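Local coordinates for protein cellulase CEL9M (Clostridium cellulolyticum, PDB 1IA6) that probably hydrolyses internal beta-1,4-glucosidic linkages in cellulose, lichenin and cereal beta-glucans, as a cellulase of glycoside hydrolase family 9, at residues A[282-287]-A[311-316]; A[250-255]-A[307-312]. All blocks are in the same frame, centred on the assembly; numbering follows the deposited sequence.

Both contacts use helix 306-323 and share Ala311 and Ala312; their centres lie about 7 Å apart. Contact 1 joins this helix to helix 274-289, and the residues that touch are all buried, a carboxylate being flanked by an indole, an amide and a phenyl ring. Contact 2 sets the extended loop 250-255 against an earlier turn of helix 306-323; it too is largely buried, but its Trp252 and Tyr309 are partly exposed and the neighbouring Arg308 holds a sulfate. Aromatic and methyl packing dominates there, with no hydrogen bond across. The loop ties the two contacts together, since Thr253 OG1 bonds Glu313 OE1 and Trp252 O accepts from Trp287 NE1.

Contact 1. Residues A[282-287]-A[311-316]; sequences FNFNYW and AAESMV. Unlike the reference sequence in segment 282-287: Phe282 (reference Ile).
Glu313 leaves helix 306-323 with CG anti to its backbone N and then bends at chi2 (72°), which lays its carboxylate against one face of the indole of Trp287; Asn283, whose CG is likewise anti to its own backbone N, brings its amide up to the same carboxylate from the opposite direction. The indole and carboxylate planes stack almost flat, only 4° apart. Glu313 CG sits over one face of the indole, 3.5 Å from Trp287 CD2, and makes a CH-pi contact with the five-membered ring, while Glu313 CD lies 3.7 Å from Trp287 CD1. At the far end Asn283 OD1 comes close to Glu313 OE2, at 2.6 Å; with OE1 of the same carboxylate OD1 forms no hydrogen bond. The amide is held in this orientation by its other end, because Asn283 ND2 donates to the carbonyls of Asp250 and Trp252. Trp252 O also accepts from Trp287 NE1, and Glu313 OE1 is hydrogen-bonded to Thr253 OG1, so loop 250-255 holds all three polar side chains. Phe284 closes another side of the acid by its ring edge, with CD1 3.5 Å from Glu313 OE2, and continues along that edge to Val316, where CZ and CG1 are 4.1 Å apart. The segment axes stay 11.6 Å apart with their N-to-C directions 131° apart, a distance bridged by these side chains. The two helices follow one another in the (alpha/alpha)6 barrel characteristic of family 9 catalytic modules. Around them, Val316 packs on Val261 and Leu265 of helix 260-271, Phe284 meets Tyr320 edge-to-face and touches Leu329 of helix 327-341, and Met315 turns to helix 64-80.

Contact 2. Residues A[250-255]-A[307-312]; sequences DKWTMC and LRYAAA. With SO4 (sulfate ion), chain E.
Trp252 overlaps the outer end of Tyr309 with the pyrrole side and CZ2 of its indole, the rings meeting obliquely at 70°; Trp252 CZ2 is 3.6 Å from Tyr309 OH. Further in along the phenol, Thr253 CG2 approaches CD1 of Tyr309 at 3.6 Å, and Cys255 CB reaches the ring edge. One face of the phenol is taken by Arg308, whose chain folds at chi2 and chi3 so that NE lies 3.2 Å above the plane of the Tyr309 ring, over its centre. Loop 250-255 begins with an Asx turn, Asp250 OD1 accepting from Trp252 N, and then runs across helix 306-323 of the (alpha/alpha)6 barrel toward the calcium ligand Asp257. Met254 O comes within 3.3 Å of Ala312 CB, and the Met254 CE methyl packs on the same carbon; the Met254 side chain also touches Tyr69, Ile73 and Trp76 of helix 64-80. Beyond the phenol, the guanidinium edge of Arg308 grips a sulfate, probably from the crystallisation liquor: NH1 donates to O2 at 3.0 Å, nearly straight (168°), and NH2 to O3 at 2.8 Å. Asp414 forms a salt bridge with Arg308 NH1, and Trp256 NE1 also bonds the sulfate.

Contact 1. Residues A[282-287]-A[311-316]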
ATOM      1  N   PHE A 282     -16.258 -17.228  -1.260  1.00 14.89           N
ATOM      2  CA  PHE A 282     -17.042 -16.677  -0.158  1.00 15.60           C
ATOM      3  C   PHE A 282     -16.876 -15.165  -0.089  1.00 15.43           C
ATOM      4  O   PHE A 282     -17.857 -14.419  -0.077  1.00 14.44           O
ATOM      5  CB  PHE A 282     -16.607 -17.271   1.183  1.00 15.67           C
ATOM      6  CG  PHE A 282     -17.324 -16.672   2.367  1.00 17.57           C
ATOM      7  CD1 PHE A 282     -18.555 -17.172   2.778  1.00 18.69           C
ATOM      8  CD2 PHE A 282     -16.792 -15.573   3.035  1.00 16.96           C
ATOM      9  CE1 PHE A 282     -19.248 -16.586   3.837  1.00 19.34           C
ATOM     10  CE2 PHE A 282     -17.476 -14.979   4.095  1.00 18.37           C
ATOM     11  CZ  PHE A 282     -18.707 -15.486   4.496  1.00 18.67           C
ATOM     12  N   ASN A 283     -15.625 -14.718  -0.030  1.00 12.97           N
ATOM     13  CA  ASN A 283     -15.341 -13.293   0.057  1.00 11.40           C
ATOM     14  C   ASN A 283     -15.931 -12.510  -1.107  1.00 11.06           C
ATOM     15  O   ASN A 283     -16.541 -11.463  -0.905  1.00 10.97           O
ATOM     16  CB  ASN A 283     -13.833 -13.056   0.146  1.00 10.68           C
ATOM     17  CG  ASN A 283     -13.474 -11.585   0.102  1.00 11.48           C
ATOM     18  OD1 ASN A 283     -13.159 -11.046  -0.955  1.00 13.40           O
ATOM     19  ND2 ASN A 283     -13.543 -10.922   1.251  1.00 12.37           N
ATOM     20  N   PHE A 284     -15.763 -13.019  -2.323  1.00 11.15           N
ATOM     21  CA  PHE A 284     -16.295 -12.336  -3.493  1.00 12.27           C
ATOM     22  C   PHE A 284     -17.816 -12.259  -3.456  1.00 13.63           C
ATOM     23  O   PHE A 284     -18.391 -11.197  -3.692  1.00 15.21           O
ATOM     24  CB  PHE A 284     -15.841 -13.037  -4.780  1.00 14.41           C
ATOM     25  CG  PHE A 284     -14.377 -12.863  -5.091  1.00 15.57           C
ATOM     26  CD1 PHE A 284     -13.582 -12.004  -4.333  1.00 16.37           C
ATOM     27  CD2 PHE A 284     -13.802 -13.533  -6.165  1.00 17.71           C
ATOM     28  CE1 PHE A 284     -12.234 -11.815  -4.644  1.00 17.26           C
ATOM     29  CE2 PHE A 284     -12.453 -13.351  -6.485  1.00 18.15           C
ATOM     30  CZ  PHE A 284     -11.670 -12.490  -5.722  1.00 17.80           C
ATOM     31  N   ASN A 285     -18.467 -13.378  -3.155  1.00 13.88           N
ATOM     32  CA  ASN A 285     -19.926 -13.399  -3.095  1.00 16.68           C
ATOM     33  C   ASN A 285     -20.448 -12.535  -1.956  1.00 17.77           C
ATOM     34  O   ASN A 285     -21.546 -11.984  -2.037  1.00 17.73           O
ATOM     35  CB  ASN A 285     -20.444 -14.833  -2.948  1.00 17.67           C
ATOM     36  CG  ASN A 285     -20.291 -15.636  -4.223  1.00 19.02           C
ATOM     37  OD1 ASN A 285     -20.381 -15.089  -5.322  1.00 23.15           O
ATOM     38  ND2 ASN A 285     -20.075 -16.938  -4.087  1.00 20.99           N
ATOM     39  N   TYR A 286     -19.655 -12.411  -0.898  1.00 17.54           N
ATOM     40  CA  TYR A 286     -20.044 -11.592   0.241  1.00 17.55           C
ATOM     41  C   TYR A 286     -20.057 -10.125  -0.185  1.00 16.94           C
ATOM     42  O   TYR A 286     -20.971  -9.376   0.158  1.00 16.17           O
ATOM     43  CB  TYR A 286     -19.067 -11.813   1.399  1.00 18.96           C
ATOM     44  CG  TYR A 286     -19.439 -11.076   2.663  1.00 22.09           C
ATOM     45  CD1 TYR A 286     -19.047  -9.755   2.865  1.00 22.02           C
ATOM     46  CD2 TYR A 286     -20.201 -11.697   3.653  1.00 24.67           C
ATOM     47  CE1 TYR A 286     -19.406  -9.067   4.024  1.00 24.33           C
ATOM     48  CE2 TYR A 286     -20.566 -11.022   4.813  1.00 25.97           C
ATOM     49  CZ  TYR A 286     -20.164  -9.708   4.993  1.00 26.48           C
ATOM     50  OH  TYR A 286     -20.516  -9.043   6.143  1.00 28.20           O
ATOM     51  N   TRP A 287     -19.048  -9.720  -0.950  1.00 16.51           N
ATOM     52  CA  TRP A 287     -18.977  -8.340  -1.422  1.00 15.66           C
ATOM     53  C   TRP A 287     -20.048  -8.029  -2.459  1.00 16.36           C
ATOM     54  O   TRP A 287     -20.509  -6.897  -2.557  1.00 16.40           O
ATOM     55  CB  TRP A 287     -17.593  -8.037  -2.010  1.00 14.77           C
ATOM     56  CG  TRP A 287     -16.644  -7.503  -0.988  1.00 13.02           C
ATOM     57  CD1 TRP A 287     -16.058  -8.196   0.034  1.00 13.07           C
ATOM     58  CD2 TRP A 287     -16.233  -6.141  -0.837  1.00 12.51           C
ATOM     59  NE1 TRP A 287     -15.311  -7.348   0.815  1.00 12.09           N
ATOM     60  CE2 TRP A 287     -15.401  -6.079   0.303  1.00 13.46           C
ATOM     61  CE3 TRP A 287     -16.489  -4.962  -1.552  1.00 12.11           C
ATOM     62  CZ2 TRP A 287     -14.821  -4.884   0.745  1.00 13.67           C
ATOM     63  CZ3 TRP A 287     -15.913  -3.773  -1.111  1.00 13.44           C
ATOM     64  CH2 TRP A 287     -15.089  -3.747   0.029  1.00 12.69           C
ATOM     65  N   ALA A 311     -11.217  -0.023  -3.636  1.00  8.76           N
ATOM     66  CA  ALA A 311     -10.160  -0.201  -4.628  1.00  7.95           C
ATOM     67  C   ALA A 311      -9.380  -1.494  -4.388  1.00  8.45           C
ATOM     68  O   ALA A 311      -9.050  -2.208  -5.331  1.00  8.84           O
ATOM     69  CB  ALA A 311      -9.207   0.993  -4.601  1.00  8.24           C
ATOM     70  N   ALA A 312      -9.084  -1.786  -3.123  1.00  8.55           N
ATOM     71  CA  ALA A 312      -8.334  -2.990  -2.767  1.00  9.04           C
ATOM     72  C   ALA A 312      -9.079  -4.274  -3.139  1.00  9.24           C
ATOM     73  O   ALA A 312      -8.491  -5.198  -3.701  1.00  8.14           O
ATOM     74  CB  ALA A 312      -8.009  -2.980  -1.270  1.00  8.71           C
ATOM     75  N   GLU A 313     -10.370  -4.340  -2.831  1.00  7.92           N
ATOM     76  CA  GLU A 313     -11.140  -5.534  -3.167  1.00  8.77           C
ATOM     77  C   GLU A 313     -11.222  -5.666  -4.686  1.00  8.67           C
ATOM     78  O   GLU A 313     -11.104  -6.761  -5.231  1.00  8.27           O
ATOM     79  CB  GLU A 313     -12.550  -5.447  -2.572  1.00  8.76           C
ATOM     80  CG  GLU A 313     -13.452  -6.652  -2.866  1.00 11.31           C
ATOM     81  CD  GLU A 313     -13.059  -7.915  -2.106  1.00 13.97           C
ATOM     82  OE1 GLU A 313     -12.310  -7.825  -1.110  1.00 14.01           O
ATOM     83  OE2 GLU A 313     -13.526  -9.006  -2.499  1.00 14.70           O
ATOM     84  N   SER A 314     -11.416  -4.544  -5.373  1.00  7.90           N
ATOM     85  CA  SER A 314     -11.512  -4.565  -6.827  1.00  7.92           C
ATOM     86  C   SER A 314     -10.213  -5.063  -7.461  1.00  9.08           C
ATOM     87  O   SER A 314     -10.237  -5.787  -8.458  1.00  8.48           O
ATOM     88  CB  SER A 314     -11.863  -3.171  -7.352  1.00  9.72           C
ATOM     89  OG  SER A 314     -13.141  -2.772  -6.879  1.00 10.59           O
ATOM     90  N   MET A 315      -9.079  -4.687  -6.880  1.00  7.58           N
ATOM     91  CA  MET A 315      -7.798  -5.134  -7.413  1.00  8.74           C
ATOM     92  C   MET A 315      -7.677  -6.657  -7.321  1.00  9.52           C
ATOM     93  O   MET A 315      -7.260  -7.312  -8.278  1.00  8.44           O
ATOM     94  CB  MET A 315      -6.634  -4.485  -6.656  1.00  7.69           C
ATOM     95  CG  MET A 315      -5.276  -4.926  -7.187  1.00 11.28           C
ATOM     96  SD  MET A 315      -3.901  -4.493  -6.123  1.00 12.26           S
ATOM     97  CE  MET A 315      -2.655  -5.614  -6.750  1.00 13.93           C
ATOM     98  N   VAL A 316      -8.036  -7.218  -6.168  1.00 10.00           N
ATOM     99  CA  VAL A 316      -7.962  -8.663  -5.977  1.00  9.35           C
ATOM    100  C   VAL A 316      -8.859  -9.379  -6.985  1.00 10.06           C
ATOM    101  O   VAL A 316      -8.465 -10.386  -7.576  1.00  9.78           O
ATOM    102  CB  VAL A 316      -8.381  -9.060  -4.542  1.00 11.17           C
ATOM    103  CG1 VAL A 316      -8.311 -10.574  -4.375  1.00 12.52           C
ATOM    104  CG2 VAL A 316      -7.468  -8.376  -3.531  1.00 12.68           C
TER

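Contact 2. Residues A[250-255]-A[307-312]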
ATOM      1  N   ASP A 250     -13.511 -14.741   5.159  1.00 20.82           N
ATOM      2  CA  ASP A 250     -13.189 -13.344   5.432  1.00 19.54           C
ATOM      3  C   ASP A 250     -14.254 -12.388   4.910  1.00 18.42           C
ATOM      4  O   ASP A 250     -14.518 -12.341   3.712  1.00 18.18           O
ATOM      5  CB  ASP A 250     -11.843 -12.994   4.795  1.00 18.82           C
ATOM      6  CG  ASP A 250     -11.173 -11.812   5.463  1.00 20.27           C
ATOM      7  OD1 ASP A 250     -11.892 -10.887   5.886  1.00 23.34           O
ATOM      8  OD2 ASP A 250      -9.928 -11.806   5.557  1.00 19.81           O
ATOM      9  N   LYS A 251     -14.848 -11.619   5.817  1.00 17.50           N
ATOM     10  CA  LYS A 251     -15.885 -10.656   5.461  1.00 18.92           C
ATOM     11  C   LYS A 251     -15.297  -9.256   5.292  1.00 19.24           C
ATOM     12  O   LYS A 251     -16.030  -8.273   5.168  1.00 21.09           O
ATOM     13  CB  LYS A 251     -16.961 -10.615   6.551  1.00 20.64           C
ATOM     14  CG  LYS A 251     -17.656 -11.943   6.804  1.00 22.95           C
ATOM     15  CD  LYS A 251     -18.617 -11.828   7.981  1.00 26.42           C
ATOM     16  CE  LYS A 251     -19.301 -13.152   8.270  1.00 29.87           C
ATOM     17  NZ  LYS A 251     -20.165 -13.066   9.481  1.00 32.28           N
ATOM     18  N   TRP A 252     -13.972  -9.173   5.292  1.00 15.50           N
ATOM     19  CA  TRP A 252     -13.286  -7.897   5.148  1.00 14.13           C
ATOM     20  C   TRP A 252     -12.693  -7.852   3.742  1.00 14.37           C
ATOM     21  O   TRP A 252     -13.322  -8.295   2.777  1.00 14.29           O
ATOM     22  CB  TRP A 252     -12.179  -7.792   6.207  1.00 13.57           C
ATOM     23  CG  TRP A 252     -11.814  -6.386   6.590  1.00 14.66           C
ATOM     24  CD1 TRP A 252     -10.596  -5.783   6.441  1.00 13.14           C
ATOM     25  CD2 TRP A 252     -12.671  -5.413   7.203  1.00 13.12           C
ATOM     26  NE1 TRP A 252     -10.641  -4.496   6.922  1.00 12.95           N
ATOM     27  CE2 TRP A 252     -11.903  -4.243   7.394  1.00 14.19           C
ATOM     28  CE3 TRP A 252     -14.014  -5.416   7.608  1.00 14.66           C
ATOM     29  CZ2 TRP A 252     -12.433  -3.084   7.975  1.00 15.40           C
ATOM     30  CZ3 TRP A 252     -14.540  -4.264   8.186  1.00 14.01           C
ATOM     31  CH2 TRP A 252     -13.751  -3.115   8.363  1.00 14.51           C
ATOM     32  N   THR A 253     -11.486  -7.314   3.625  1.00 12.62           N
ATOM     33  CA  THR A 253     -10.819  -7.246   2.335  1.00 10.93           C
ATOM     34  C   THR A 253      -9.322  -7.080   2.553  1.00 11.09           C
ATOM     35  O   THR A 253      -8.845  -7.049   3.690  1.00 10.29           O
ATOM     36  CB  THR A 253     -11.350  -6.070   1.474  1.00 12.02           C
ATOM     37  OG1 THR A 253     -10.778  -6.142   0.161  1.00 12.55           O
ATOM     38  CG2 THR A 253     -10.988  -4.732   2.102  1.00 12.80           C
ATOM     39  N   MET A 254      -8.582  -6.989   1.459  1.00  9.11           N
ATOM     40  CA  MET A 254      -7.144  -6.811   1.537  1.00  9.16           C
ATOM     41  C   MET A 254      -6.798  -5.433   2.097  1.00  8.50           C
ATOM     42  O   MET A 254      -7.279  -4.413   1.606  1.00  8.98           O
ATOM     43  CB  MET A 254      -6.527  -6.959   0.144  1.00 10.54           C
ATOM     44  CG  MET A 254      -5.065  -6.541   0.063  1.00 12.12           C
ATOM     45  SD  MET A 254      -4.405  -6.789  -1.599  1.00 13.79           S
ATOM     46  CE  MET A 254      -4.971  -5.311  -2.415  1.00 10.89           C
ATOM     47  N   CYS A 255      -5.969  -5.413   3.133  1.00  8.33           N
ATOM     48  CA  CYS A 255      -5.527  -4.160   3.736  1.00  9.45           C
ATOM     49  C   CYS A 255      -4.280  -4.447   4.565  1.00  9.29           C
ATOM     50  O   CYS A 255      -3.888  -5.607   4.718  1.00  8.65           O
ATOM     51  CB  CYS A 255      -6.634  -3.532   4.593  1.00 10.54           C
ATOM     52  SG  CYS A 255      -7.232  -4.523   5.970  1.00 14.10           S
ATOM     53  N   LEU A 307     -12.830   4.429   0.289  1.00  7.77           N
ATOM     54  CA  LEU A 307     -12.428   4.191  -1.102  1.00  7.97           C
ATOM     55  C   LEU A 307     -11.224   3.256  -1.165  1.00  8.67           C
ATOM     56  O   LEU A 307     -11.062   2.495  -2.120  1.00  8.55           O
ATOM     57  CB  LEU A 307     -12.106   5.513  -1.804  1.00  8.26           C
ATOM     58  CG  LEU A 307     -13.301   6.471  -1.900  1.00  8.61           C
ATOM     59  CD1 LEU A 307     -12.876   7.746  -2.610  1.00 10.43           C
ATOM     60  CD2 LEU A 307     -14.444   5.797  -2.653  1.00  9.95           C
ATOM     61  N   ARG A 308     -10.381   3.323  -0.142  1.00  7.56           N
ATOM     62  CA  ARG A 308      -9.208   2.465  -0.054  1.00  9.86           C
ATOM     63  C   ARG A 308      -9.669   1.003  -0.071  1.00  8.70           C
ATOM     64  O   ARG A 308      -9.082   0.166  -0.759  1.00  9.27           O
ATOM     65  CB  ARG A 308      -8.429   2.807   1.232  1.00 10.14           C
ATOM     66  CG  ARG A 308      -7.471   1.746   1.765  1.00 11.05           C
ATOM     67  CD  ARG A 308      -8.184   0.815   2.732  1.00 13.15           C
ATOM     68  NE  ARG A 308      -8.803   1.527   3.854  1.00 12.01           N
ATOM     69  CZ  ARG A 308      -8.165   1.942   4.947  1.00 13.39           C
ATOM     70  NH1 ARG A 308      -6.862   1.734   5.100  1.00 14.99           N
ATOM     71  NH2 ARG A 308      -8.844   2.549   5.913  1.00 14.52           N
ATOM     72  N   TYR A 309     -10.736   0.699   0.667  1.00  7.38           N
ATOM     73  CA  TYR A 309     -11.254  -0.664   0.710  1.00  8.79           C
ATOM     74  C   TYR A 309     -11.876  -1.098  -0.613  1.00  8.04           C
ATOM     75  O   TYR A 309     -11.655  -2.221  -1.063  1.00  8.59           O
ATOM     76  CB  TYR A 309     -12.290  -0.811   1.830  1.00  9.30           C
ATOM     77  CG  TYR A 309     -11.706  -0.711   3.220  1.00 12.62           C
ATOM     78  CD1 TYR A 309     -10.630  -1.514   3.600  1.00 13.17           C
ATOM     79  CD2 TYR A 309     -12.230   0.177   4.161  1.00 12.65           C
ATOM     80  CE1 TYR A 309     -10.089  -1.437   4.879  1.00 16.48           C
ATOM     81  CE2 TYR A 309     -11.694   0.260   5.449  1.00 14.72           C
ATOM     82  CZ  TYR A 309     -10.623  -0.551   5.797  1.00 17.44           C
ATOM     83  OH  TYR A 309     -10.079  -0.484   7.060  1.00 19.76           O
ATOM     84  N   ALA A 310     -12.660  -0.216  -1.232  1.00  8.01           N
ATOM     85  CA  ALA A 310     -13.305  -0.547  -2.501  1.00  9.74           C
ATOM     86  C   ALA A 310     -12.275  -0.830  -3.596  1.00 10.00           C
ATOM     87  O   ALA A 310     -12.436  -1.768  -4.388  1.00  9.93           O
ATOM     88  CB  ALA A 310     -14.238   0.588  -2.931  1.00  8.28           C
ATOM     89  N   ALA A 311     -11.217  -0.023  -3.636  1.00  8.76           N
ATOM     90  CA  ALA A 311     -10.160  -0.201  -4.628  1.00  7.95           C
ATOM     91  C   ALA A 311      -9.380  -1.494  -4.388  1.00  8.45           C
ATOM     92  O   ALA A 311      -9.050  -2.208  -5.331  1.00  8.84           O
ATOM     93  CB  ALA A 311      -9.207   0.993  -4.601  1.00  8.24           C
ATOM     94  N   ALA A 312      -9.084  -1.786  -3.123  1.00  8.55           N
ATOM     95  CA  ALA A 312      -8.334  -2.990  -2.767  1.00  9.04           C
ATOM     96  C   ALA A 312      -9.079  -4.274  -3.139  1.00  9.24           C
ATOM     97  O   ALA A 312      -8.491  -5.198  -3.701  1.00  8.14           O
ATOM     98  CB  ALA A 312      -8.009  -2.980  -1.270  1.00  8.71           C
TER
HETATM   99  S   SO4 E1266      -6.593   3.019   8.943  1.00 30.63           S
HETATM  100  O1  SO4 E1266      -6.115   4.360   9.347  1.00 28.72           O
HETATM  101  O2  SO4 E1266      -5.766   2.526   7.825  1.00 24.34           O
HETATM  102  O3  SO4 E1266      -8.006   3.116   8.522  1.00 27.67           O
HETATM  103  O4  SO4 E1266      -6.487   2.097  10.095  1.00 28.45           O